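Local coordinates for protein, related to general stress protein 26(GS26) of B.subtilis (Clostridium acetobutylicum, PDB 2HQ7) that is of unproven function but, as a member of the pyridoxamine 5'-phosphate oxidase family, probably binds a flavin and acts as an oxidoreductase, at residues E13-S18 against A79-V84; M37-H42 against K46-S51; E88-R93 against E97-D102; A124-Y129 against N135-I140. All blocks are in the same frame, centred on the assembly; numbering follows the deposited sequence.

Contact 1. Residues E13-S18 against A79-V84; sequences ELVESS and AGLMLV
Leu14 and Val15, on the last turn of helix 5-16, pack on Leu81 of strand 79-90. The strand belongs to a closed antiparallel barrel, consistent with the split-barrel fold of FMN-binding oxidases. The helix lies against this barrel, and the contact is buried and apolar.

The Leu81 side chain can be followed outward. Its CB meets the tip of Leu14, with CD2 of Leu14 at 3.8 Å from CB of Leu81. Its CG lies opposite the backbone N (chi1 163°). From CG the two methyls part. CD2 of Leu81 points out of the strand to the helix and reaches CG2 of Val15 at 3.9 Å, and these side chains cross obliquely. CD1 of Leu81 turns to the backbone O of Asn128 on the neighbouring strand 117-131.

Leu14 approaches differently. It and Leu81 slide past each other in opposite directions, so the Leu14 tip ends beside the strand backbone. CD2 of Leu14 sits 3.9 Å from the carbonyl C of Gly80, and CD2 of Leu14 is also 3.9 Å from N of Leu81. This methyl thus rests on the main chain at Gly80 and Leu81.

Phe72 of strand 67-74 touches both Leu14 and Leu81. Phe48 of strand 47-53 touches Val15. Met82, a selenomethionine, packs instead on Ile34 of the second subunit. At the helix end the Leu14 carbonyl is gripped within its own segment: OG of Ser17 donates to O of Leu14 at 2.8 Å, tilted 30° from the carbonyl plane.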
# COMPACT_ATOMS: atom_id res chain seq x y z
N GLU B 13 -15.01 7.99 -7.56
CA GLU B 13 -14.16 9.06 -8.04
C GLU B 13 -12.73 8.74 -7.67
O GLU B 13 -11.82 8.86 -8.49
CB GLU B 13 -14.56 10.42 -7.46
N LEU B 14 -12.53 8.32 -6.43
CA LEU B 14 -11.20 7.96 -5.94
C LEU B 14 -10.54 6.93 -6.83
O LEU B 14 -9.39 7.10 -7.24
CB LEU B 14 -11.26 7.41 -4.52
CG LEU B 14 -9.92 7.31 -3.79
CD1 LEU B 14 -8.94 8.44 -4.19
CD2 LEU B 14 -10.20 7.31 -2.28
N VAL B 15 -11.27 5.87 -7.11
CA VAL B 15 -10.80 4.83 -8.03
C VAL B 15 -10.49 5.39 -9.42
O VAL B 15 -9.38 5.17 -9.97
CB VAL B 15 -11.82 3.72 -8.16
CG1 VAL B 15 -11.43 2.81 -9.29
CG2 VAL B 15 -11.94 2.98 -6.82
N GLU B 16 -11.42 6.16 -9.98
CA GLU B 16 -11.27 6.69 -11.33
C GLU B 16 -10.14 7.69 -11.47
O GLU B 16 -9.62 7.88 -12.56
CB GLU B 16 -12.57 7.32 -11.80
CG GLU B 16 -13.63 6.31 -12.24
CD GLU B 16 -13.26 5.55 -13.53
OE1 GLU B 16 -12.20 5.85 -14.13
OE2 GLU B 16 -14.03 4.65 -13.94
N SER B 17 -9.74 8.31 -10.37
CA SER B 17 -8.82 9.42 -10.45
C SER B 17 -7.38 9.04 -10.78
O SER B 17 -6.57 9.92 -11.12
CB SER B 17 -8.86 10.26 -9.16
OG SER B 17 -8.29 9.57 -8.05
N SER B 18 -7.05 7.75 -10.67
CA SER B 18 -5.72 7.26 -11.08
C SER B 18 -5.80 5.86 -11.70
O SER B 18 -6.67 5.05 -11.37
CB SER B 18 -4.72 7.26 -9.91
OG SER B 18 -3.41 6.90 -10.34
N ALA B 79 -7.37 11.07 2.31
CA ALA B 79 -8.41 10.09 2.18
C ALA B 79 -7.83 8.91 1.42
O ALA B 79 -6.92 9.03 0.60
CB ALA B 79 -9.64 10.66 1.46
N GLY B 80 -8.37 7.75 1.73
CA GLY B 80 -7.99 6.55 1.05
C GLY B 80 -9.12 5.57 1.08
O GLY B 80 -10.05 5.67 1.87
N LEU B 81 -9.03 4.58 0.21
CA LEU B 81 -9.99 3.53 0.15
C LEU B 81 -9.23 2.22 0.11
O LEU B 81 -8.35 2.07 -0.72
CB LEU B 81 -10.81 3.70 -1.12
CG LEU B 81 -11.60 2.45 -1.54
CD1 LEU B 81 -12.70 2.21 -0.55
CD2 LEU B 81 -12.20 2.68 -2.93
N MSE B 82 -9.58 1.26 0.97
CA MSE B 82 -8.97 -0.06 0.90
C MSE B 82 -10.04 -1.09 0.63
O MSE B 82 -11.07 -1.10 1.29
CB MSE B 82 -8.29 -0.43 2.22
CG MSE B 82 -7.92 -1.90 2.28
SE MSE B 82 -7.30 -2.54 3.96
CE MSE B 82 -8.91 -2.71 5.07
N LEU B 83 -9.74 -2.01 -0.29
CA LEU B 83 -10.63 -3.11 -0.58
C LEU B 83 -9.88 -4.38 -0.33
O LEU B 83 -8.70 -4.48 -0.72
CB LEU B 83 -11.09 -3.09 -2.04
CG LEU B 83 -11.81 -1.81 -2.48
CD1 LEU B 83 -11.94 -1.81 -4.03
CD2 LEU B 83 -13.19 -1.61 -1.82
N VAL B 84 -10.58 -5.35 0.26
CA VAL B 84 -10.01 -6.63 0.65
C VAL B 84 -10.74 -7.76 -0.09
O VAL B 84 -11.96 -7.75 -0.25
CB VAL B 84 -10.12 -6.82 2.17
CG1 VAL B 84 -9.70 -8.30 2.56
CG2 VAL B 84 -9.30 -5.82 2.86

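Contact 2. Residues M37-H42 against K46-S51; sequences MMRLKH and KKFWLS
A classic beta bulge interrupts the hairpin of strands 32-43 and 47-53, where Leu40 and Lys41 both face Trp49. The Trp49 carbonyl takes two bonds. N of Leu40 donates to O of Trp49 at 2.8 Å, bent to 140°, and N of Lys41 donates to the same O at 3.2 Å. The return bond, N of Trp49 to O of Lys41 (2.8 Å), is almost straight. Before the bulge, Met38, a selenomethionine, and Ser51 form a regular hydrogen-bonded pair, with bonds in both directions.

Side chains follow the pairing. Lys41 runs alongside Trp49, pointing the same way, and its CG meets CE3 of the indole at 3.6 Å. Beyond the bulge, His42 lies beside Phe48. With CG between the backbone N and the carbonyl carbon (chi1 69°), the imidazole leads away and leaves CB over a face of the phenyl ring. This CH-pi contact puts CB of His42 3.9 Å from the Phe48 centroid. The two rings are near parallel, at 16°, but barely overlap. NE2 of His42 is hydrogen-bonded to OE2 of Glu16 on helix 5-16, and ND1 to O of Gly44. The arrangement is that of a bulged antiparallel hairpin in the wall of a beta barrel.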
# COMPACT_ATOMS: atom_id res chain seq x y z
N MSE B 37 0.30 -1.44 -9.24
CA MSE B 37 -0.18 -2.13 -10.43
C MSE B 37 -1.07 -1.22 -11.22
O MSE B 37 -1.45 -0.16 -10.73
CB MSE B 37 -0.93 -3.40 -10.05
CG MSE B 37 -0.02 -4.49 -9.60
SE MSE B 37 -0.94 -6.19 -9.40
CE MSE B 37 -1.83 -6.37 -11.12
N MSE B 38 -1.35 -1.59 -12.45
CA MSE B 38 -2.16 -0.74 -13.32
C MSE B 38 -3.58 -1.31 -13.38
O MSE B 38 -3.77 -2.53 -13.48
CB MSE B 38 -1.52 -0.62 -14.71
CG MSE B 38 -2.50 -0.40 -15.87
SE MSE B 38 -1.59 0.20 -17.51
CE MSE B 38 -1.24 2.04 -16.88
N ARG B 39 -4.54 -0.41 -13.23
CA ARG B 39 -5.93 -0.73 -13.34
C ARG B 39 -6.29 -0.72 -14.82
O ARG B 39 -6.27 0.33 -15.45
CB ARG B 39 -6.80 0.31 -12.63
CG ARG B 39 -8.30 -0.02 -12.76
CD ARG B 39 -9.19 1.00 -12.10
NE ARG B 39 -9.00 2.36 -12.59
CZ ARG B 39 -9.42 2.81 -13.76
NH1 ARG B 39 -10.01 2.02 -14.65
NH2 ARG B 39 -9.19 4.06 -14.07
N LEU B 40 -6.60 -1.90 -15.35
CA LEU B 40 -7.09 -2.04 -16.71
C LEU B 40 -8.59 -1.72 -16.75
O LEU B 40 -9.06 -1.07 -17.67
CB LEU B 40 -6.86 -3.47 -17.21
CG LEU B 40 -5.41 -3.89 -17.33
CD1 LEU B 40 -5.32 -5.40 -17.72
CD2 LEU B 40 -4.58 -3.06 -18.27
N LYS B 41 -9.33 -2.16 -15.76
CA LYS B 41 -10.78 -2.01 -15.78
C LYS B 41 -11.32 -2.19 -14.38
O LYS B 41 -10.72 -2.90 -13.57
CB LYS B 41 -11.41 -3.08 -16.70
CG LYS B 41 -12.95 -3.05 -16.75
CD LYS B 41 -13.55 -4.04 -17.71
CE LYS B 41 -15.05 -3.75 -17.92
NZ LYS B 41 -15.24 -2.61 -18.84
N HIS B 42 -12.45 -1.56 -14.10
CA HIS B 42 -13.17 -1.96 -12.92
C HIS B 42 -14.67 -1.93 -13.10
O HIS B 42 -15.18 -1.27 -14.01
CB HIS B 42 -12.77 -1.10 -11.73
CG HIS B 42 -13.21 0.32 -11.83
ND1 HIS B 42 -14.22 0.83 -11.04
CD2 HIS B 42 -12.78 1.33 -12.62
CE1 HIS B 42 -14.38 2.12 -11.34
NE2 HIS B 42 -13.53 2.44 -12.30
N LYS B 46 -16.73 -3.66 -6.96
CA LYS B 46 -16.88 -5.12 -6.91
C LYS B 46 -15.72 -5.87 -7.52
O LYS B 46 -15.36 -6.97 -7.07
CB LYS B 46 -18.14 -5.52 -7.71
CG LYS B 46 -19.41 -4.82 -7.27
CD LYS B 46 -20.66 -5.44 -7.91
CE LYS B 46 -21.20 -4.63 -9.09
NZ LYS B 46 -22.22 -5.41 -9.91
N LYS B 47 -15.18 -5.34 -8.61
CA LYS B 47 -14.25 -6.12 -9.43
C LYS B 47 -13.25 -5.21 -10.12
O LYS B 47 -13.61 -4.17 -10.67
CB LYS B 47 -15.00 -7.00 -10.47
CG LYS B 47 -14.88 -8.51 -10.24
CD LYS B 47 -15.46 -9.35 -11.40
CE LYS B 47 -15.48 -10.87 -11.11
NZ LYS B 47 -15.68 -11.74 -12.35
N PHE B 48 -11.99 -5.61 -10.06
CA PHE B 48 -10.90 -4.87 -10.70
C PHE B 48 -10.09 -5.81 -11.56
O PHE B 48 -9.74 -6.91 -11.16
CB PHE B 48 -10.01 -4.26 -9.64
CG PHE B 48 -10.65 -3.13 -8.93
CD1 PHE B 48 -11.66 -3.38 -7.99
CD2 PHE B 48 -10.33 -1.84 -9.23
CE1 PHE B 48 -12.29 -2.37 -7.34
CE2 PHE B 48 -10.96 -0.80 -8.56
CZ PHE B 48 -11.94 -1.07 -7.63
N TRP B 49 -9.71 -5.35 -12.73
CA TRP B 49 -8.81 -6.11 -13.59
C TRP B 49 -7.55 -5.29 -13.66
O TRP B 49 -7.60 -4.09 -13.94
CB TRP B 49 -9.43 -6.27 -14.99
CG TRP B 49 -10.57 -7.22 -15.03
CD1 TRP B 49 -10.51 -8.54 -15.32
CD2 TRP B 49 -11.95 -6.94 -14.77
NE1 TRP B 49 -11.75 -9.10 -15.23
CE2 TRP B 49 -12.66 -8.12 -14.95
CE3 TRP B 49 -12.66 -5.78 -14.46
CZ2 TRP B 49 -14.04 -8.19 -14.76
CZ3 TRP B 49 -14.00 -5.84 -14.28
CH2 TRP B 49 -14.70 -7.05 -14.45
N LEU B 50 -6.43 -5.92 -13.35
CA LEU B 50 -5.19 -5.19 -13.17
C LEU B 50 -4.11 -5.79 -14.01
O LEU B 50 -4.15 -6.98 -14.35
CB LEU B 50 -4.75 -5.25 -11.71
CG LEU B 50 -5.71 -4.81 -10.62
CD1 LEU B 50 -5.18 -5.27 -9.29
CD2 LEU B 50 -5.93 -3.24 -10.65
N SER B 51 -3.14 -4.95 -14.34
CA SER B 51 -1.94 -5.38 -15.05
C SER B 51 -0.67 -5.22 -14.22
O SER B 51 -0.51 -4.25 -13.53
CB SER B 51 -1.73 -4.55 -16.31
OG SER B 51 -0.77 -5.17 -17.12

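Contact 3. Residues E88-R93 against E97-D102; sequences EILHDR and EMLWTD. With EDO (1,2-ethanediol), chain H.
Arg93 and Glu97 meet one turn apart at the start of helix 93-99. N of Glu97 donates to O of Arg93 at 2.8 Å, the i to i+4 bond of the helix. Their side chains meet more loosely. NH1 of Arg93 is 3.6 Å from OE2 of Glu97, a long salt bridge. The guanidinium and carboxylate planes stand 87° apart, and OE2 lies at the guanidinium edge. A water, also near the guanidinium plane but on the other side of NH1, adds a second link: it accepts from NH1 of Arg93 at 3.1 Å and donates to OE1 of Glu97 at 3.0 Å. The apolar half of the contact is a single touch, CD1 of Leu90 against CD1 of Leu99 at 3.8 Å, with the side chains at about a right angle.

This is a strand-to-helix connection on the protein surface, and Asp92 is the N-cap of the helix. Its CG sits between the backbone N and the carbonyl carbon (chi1 67°), and the carboxylate reaches forward to cap a backbone N of the first turn. OD2 of Asp92 also bonds OG of Ser95.

Further out, NE of Arg93 forms a salt bridge with OD1 of Asp113, a stronger partner than Glu97. Leu90 and Leu99 both rest on Trp49 of strand 47-53. A 1,2-ethanediol, probably from the crystallisation liquor, accepts a bond from the main chain: N of His91 donates to O2 of the diol at 2.9 Å.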
# COMPACT_ATOMS: atom_id res chain seq x y z
N GLU B 88 -7.19 -13.56 -9.04
CA GLU B 88 -6.80 -14.70 -9.87
C GLU B 88 -6.07 -14.19 -11.12
O GLU B 88 -6.39 -13.11 -11.62
CB GLU B 88 -8.01 -15.54 -10.23
CG GLU B 88 -8.89 -14.98 -11.28
CD GLU B 88 -9.68 -16.08 -12.03
OE1 GLU B 88 -9.05 -16.92 -12.72
OE2 GLU B 88 -10.93 -16.08 -11.94
N ILE B 89 -5.09 -14.95 -11.58
CA ILE B 89 -4.33 -14.61 -12.80
C ILE B 89 -5.14 -15.08 -13.97
O ILE B 89 -5.56 -16.21 -14.00
CB ILE B 89 -2.97 -15.34 -12.85
CG1 ILE B 89 -2.05 -14.89 -11.70
CG2 ILE B 89 -2.27 -15.12 -14.22
CD1 ILE B 89 -0.96 -15.95 -11.33
N LEU B 90 -5.31 -14.22 -14.96
CA LEU B 90 -6.00 -14.63 -16.18
C LEU B 90 -5.01 -15.01 -17.28
O LEU B 90 -4.37 -14.15 -17.90
CB LEU B 90 -6.93 -13.53 -16.66
CG LEU B 90 -7.99 -13.02 -15.69
CD1 LEU B 90 -8.77 -11.90 -16.40
CD2 LEU B 90 -8.91 -14.16 -15.26
N HIS B 91 -4.94 -16.30 -17.56
CA HIS B 91 -3.95 -16.82 -18.50
C HIS B 91 -4.38 -16.83 -19.97
O HIS B 91 -3.53 -16.93 -20.86
CB HIS B 91 -3.54 -18.24 -18.07
CG HIS B 91 -2.78 -18.26 -16.78
ND1 HIS B 91 -3.33 -18.66 -15.58
CD2 HIS B 91 -1.52 -17.85 -16.49
CE1 HIS B 91 -2.43 -18.54 -14.62
NE2 HIS B 91 -1.32 -18.05 -15.15
N ASP B 92 -5.67 -16.72 -20.22
CA ASP B 92 -6.17 -16.86 -21.58
C ASP B 92 -6.05 -15.57 -22.38
O ASP B 92 -6.25 -14.47 -21.87
CB ASP B 92 -7.61 -17.35 -21.56
CG ASP B 92 -8.53 -16.34 -21.00
OD1 ASP B 92 -8.35 -16.01 -19.80
OD2 ASP B 92 -9.43 -15.88 -21.74
N ARG B 93 -5.71 -15.74 -23.65
CA ARG B 93 -5.39 -14.62 -24.51
C ARG B 93 -6.63 -13.81 -24.82
O ARG B 93 -6.55 -12.60 -24.93
CB ARG B 93 -4.73 -15.10 -25.79
CG ARG B 93 -4.34 -13.96 -26.75
CD ARG B 93 -3.70 -14.47 -28.05
NE ARG B 93 -2.97 -13.40 -28.72
CZ ARG B 93 -3.54 -12.36 -29.31
NH1 ARG B 93 -4.87 -12.23 -29.39
NH2 ARG B 93 -2.79 -11.44 -29.89
N GLU B 97 -6.66 -9.91 -24.34
CA GLU B 97 -7.02 -9.04 -25.46
C GLU B 97 -8.18 -8.09 -25.12
O GLU B 97 -8.12 -6.91 -25.45
CB GLU B 97 -7.43 -9.91 -26.64
CG GLU B 97 -7.78 -9.16 -27.88
CD GLU B 97 -8.11 -10.11 -29.00
OE1 GLU B 97 -8.90 -11.05 -28.76
OE2 GLU B 97 -7.58 -9.92 -30.11
N MSE B 98 -9.23 -8.60 -24.48
CA MSE B 98 -10.35 -7.76 -24.11
C MSE B 98 -10.01 -6.72 -23.05
O MSE B 98 -10.64 -5.68 -22.99
CB MSE B 98 -11.51 -8.58 -23.60
CG MSE B 98 -12.35 -9.09 -24.72
SE MSE B 98 -13.85 -10.12 -24.05
CE MSE B 98 -12.89 -11.78 -23.56
N LEU B 99 -9.00 -7.00 -22.23
CA LEU B 99 -8.63 -6.06 -21.18
C LEU B 99 -7.55 -5.07 -21.58
O LEU B 99 -7.37 -4.06 -20.89
CB LEU B 99 -8.18 -6.87 -19.98
CG LEU B 99 -9.29 -7.62 -19.28
CD1 LEU B 99 -8.61 -8.64 -18.33
CD2 LEU B 99 -10.24 -6.57 -18.56
N TRP B 100 -6.84 -5.37 -22.66
CA TRP B 100 -5.79 -4.49 -23.18
C TRP B 100 -6.28 -3.06 -23.35
O TRP B 100 -7.41 -2.84 -23.78
CB TRP B 100 -5.26 -5.03 -24.52
CG TRP B 100 -4.16 -4.22 -25.16
CD1 TRP B 100 -4.31 -3.19 -26.03
CD2 TRP B 100 -2.75 -4.37 -24.96
NE1 TRP B 100 -3.08 -2.69 -26.40
CE2 TRP B 100 -2.11 -3.41 -25.76
CE3 TRP B 100 -1.97 -5.25 -24.21
CZ2 TRP B 100 -0.72 -3.27 -25.81
CZ3 TRP B 100 -0.59 -5.12 -24.26
CH2 TRP B 100 0.02 -4.14 -25.06
N THR B 101 -5.45 -2.09 -22.99
CA THR B 101 -5.81 -0.68 -23.15
C THR B 101 -4.66 0.09 -23.76
O THR B 101 -3.52 -0.39 -23.80
CB THR B 101 -6.12 0.03 -21.80
OG1 THR B 101 -4.91 0.18 -21.05
CG2 THR B 101 -7.13 -0.74 -20.96
N ASP B 102 -4.96 1.30 -24.22
CA ASP B 102 -3.94 2.28 -24.54
C ASP B 102 -3.01 2.45 -23.36
O ASP B 102 -3.44 2.37 -22.20
CB ASP B 102 -4.57 3.63 -24.89
CG ASP B 102 -5.13 3.68 -26.30
OD1 ASP B 102 -5.23 2.60 -26.95
OD2 ASP B 102 -5.46 4.80 -26.76
C1 EDO H . -9.27 -17.78 -16.96
O1 EDO H . -9.20 -16.55 -17.70
C2 EDO H . -8.07 -17.99 -16.03
O2 EDO H . -6.87 -18.35 -16.75
O HOH W 1 -7.42 -13.70 -28.58

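Contact 4. Residues A124-Y129 against N135-I140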
# COMPACT_ATOMS: atom_id res chain seq x y z
N ALA B 124 -13.55 -7.95 -4.76
CA ALA B 124 -13.59 -7.37 -3.41
C ALA B 124 -14.66 -8.00 -2.53
O ALA B 124 -15.78 -8.20 -2.97
CB ALA B 124 -13.81 -5.81 -3.48
N GLU B 125 -14.31 -8.31 -1.29
CA GLU B 125 -15.27 -8.81 -0.29
C GLU B 125 -15.75 -7.66 0.60
O GLU B 125 -16.94 -7.56 0.91
CB GLU B 125 -14.63 -9.89 0.57
CG GLU B 125 -14.29 -11.21 -0.18
CD GLU B 125 -13.18 -12.01 0.52
OE1 GLU B 125 -13.05 -11.89 1.76
OE2 GLU B 125 -12.44 -12.74 -0.19
N TRP B 126 -14.83 -6.81 1.04
CA TRP B 126 -15.21 -5.64 1.84
C TRP B 126 -14.23 -4.50 1.69
O TRP B 126 -13.20 -4.62 1.04
CB TRP B 126 -15.38 -6.01 3.32
CG TRP B 126 -14.19 -6.58 3.98
CD1 TRP B 126 -13.80 -7.88 3.95
CD2 TRP B 126 -13.23 -5.89 4.80
NE1 TRP B 126 -12.64 -8.04 4.69
CE2 TRP B 126 -12.28 -6.83 5.22
CE3 TRP B 126 -13.09 -4.56 5.21
CZ2 TRP B 126 -11.19 -6.49 6.04
CZ3 TRP B 126 -12.02 -4.23 6.01
CH2 TRP B 126 -11.08 -5.19 6.42
N GLY B 127 -14.55 -3.38 2.31
CA GLY B 127 -13.64 -2.28 2.30
C GLY B 127 -13.76 -1.37 3.47
O GLY B 127 -14.59 -1.55 4.37
N ASN B 128 -12.91 -0.35 3.40
CA ASN B 128 -12.76 0.61 4.40
C ASN B 128 -12.49 1.93 3.73
O ASN B 128 -11.57 2.04 2.93
CB ASN B 128 -11.57 0.22 5.25
CG ASN B 128 -11.73 0.66 6.60
OD1 ASN B 128 -11.04 1.56 7.04
ND2 ASN B 128 -12.75 0.13 7.26
N TYR B 129 -13.32 2.92 3.98
CA TYR B 129 -13.08 4.26 3.47
C TYR B 129 -12.50 5.07 4.60
O TYR B 129 -13.13 5.18 5.66
CB TYR B 129 -14.40 4.87 3.02
CG TYR B 129 -14.32 6.28 2.53
CD1 TYR B 129 -13.80 6.57 1.27
CD2 TYR B 129 -14.77 7.34 3.31
CE1 TYR B 129 -13.73 7.87 0.80
CE2 TYR B 129 -14.71 8.65 2.86
CZ TYR B 129 -14.19 8.91 1.59
OH TYR B 129 -14.12 10.22 1.11
N ASN B 135 -12.70 5.96 9.79
CA ASN B 135 -13.03 5.09 8.72
C ASN B 135 -14.37 4.42 8.91
O ASN B 135 -14.84 4.25 10.03
CB ASN B 135 -11.89 4.12 8.46
CG ASN B 135 -11.64 3.18 9.60
OD1 ASN B 135 -12.36 2.21 9.77
ND2 ASN B 135 -10.59 3.45 10.36
N ILE B 136 -14.98 4.10 7.78
CA ILE B 136 -16.22 3.38 7.67
C ILE B 136 -15.89 2.11 6.94
O ILE B 136 -15.38 2.16 5.84
CB ILE B 136 -17.24 4.19 6.81
CG1 ILE B 136 -17.77 5.38 7.60
CG2 ILE B 136 -18.40 3.28 6.36
CD1 ILE B 136 -17.83 6.66 6.84
N THR B 137 -16.19 0.98 7.58
CA THR B 137 -16.00 -0.33 7.02
C THR B 137 -17.33 -0.79 6.49
O THR B 137 -18.34 -0.65 7.17
CB THR B 137 -15.57 -1.37 8.10
OG1 THR B 137 -14.38 -0.94 8.75
CG2 THR B 137 -15.27 -2.69 7.45
N PHE B 138 -17.32 -1.41 5.31
CA PHE B 138 -18.55 -1.93 4.70
C PHE B 138 -18.28 -3.22 3.98
O PHE B 138 -17.17 -3.42 3.49
CB PHE B 138 -19.08 -0.92 3.70
CG PHE B 138 -18.05 -0.46 2.70
CD1 PHE B 138 -17.19 0.60 2.99
CD2 PHE B 138 -17.95 -1.08 1.46
CE1 PHE B 138 -16.24 1.01 2.06
CE2 PHE B 138 -17.01 -0.67 0.54
CZ PHE B 138 -16.15 0.38 0.83
N LYS B 139 -19.28 -4.09 3.89
CA LYS B 139 -19.23 -5.24 3.00
C LYS B 139 -19.73 -4.83 1.63
O LYS B 139 -20.65 -4.02 1.51
CB LYS B 139 -20.10 -6.39 3.51
CG LYS B 139 -19.71 -6.97 4.86
CD LYS B 139 -20.56 -8.23 5.14
CE LYS B 139 -20.47 -8.68 6.62
NZ LYS B 139 -21.19 -9.98 6.89
N ILE B 140 -19.12 -5.38 0.58
CA ILE B 140 -19.46 -4.99 -0.78
C ILE B 140 -20.93 -5.23 -1.05
O ILE B 140 -21.61 -4.36 -1.57
CB ILE B 140 -18.60 -5.74 -1.84
CG1 ILE B 140 -17.19 -5.21 -1.82
CG2 ILE B 140 -19.12 -5.51 -3.26
CD1 ILE B 140 -17.13 -3.77 -2.13
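The first torsion of Phe138 (chi1 52°) sets its CG between the backbone N and the carbonyl carbon and lays the ring over Gly127 on the facing strand. CA of Gly127 is 4.2 Å from the ring centroid and 19° off the ring normal, a CH-pi contact over the face. Gly127 O lies over a face of the same ring. Trp126 has a similar first torsion (chi1 59°) but points to the other side of the sheet. Its indole CE3 meets CG2 of Thr137 at 3.6 Å, reaching diagonally across the strands.

The backbones pair regularly. Gly127 and Phe138 are a hydrogen-bonded pair: N of Gly127 donates to O of Phe138 at 2.9 Å, and N of Phe138 returns to O of Gly127 at 2.9 Å. Tyr129 and Ile136 form the next such pair in the same way. At the far end N of Ile140 reaches O of Glu125 at 3.1 Å. CG1 of Ile140 packs on CB of Ala124 at 3.8 Å.

Leu45 and Ile143 also touch the Phe138 ring, and Phe7 of helix 5-16 meets the Tyr129 ring. At the other edge of strand 117-131, toward strand 79-90, Glu125 and Trp126 both face Val84, a classic beta bulge. The whole is an antiparallel hairpin, in which strand 134-139 is added to a long strand of the barrel and a glycine lies beneath a cross-strand aromatic ring.

Overall arrangement
Contact 1 is buried and purely apolar, joining helix 5-16 to the barrel. Contacts 2 and 4 are partly buried hairpins held by backbone bonds, and contact 3 lies on the surface with charge, water and a helix cap. Contacts 1 and 3 use different parts of strand 79-90, with centres about 22 Å apart. Strand 117-131 of contact 4 is the sheet neighbour of both strand 79-90 and strand 47-53. Probable backbone bonds join Val84 to Trp126 between contacts 1 and 4, and Lys46 to Ala124 between contacts 2 and 4. Packing of Leu83 on Phe48 links contacts 1 and 2. Contacts 3 and 4 do not touch.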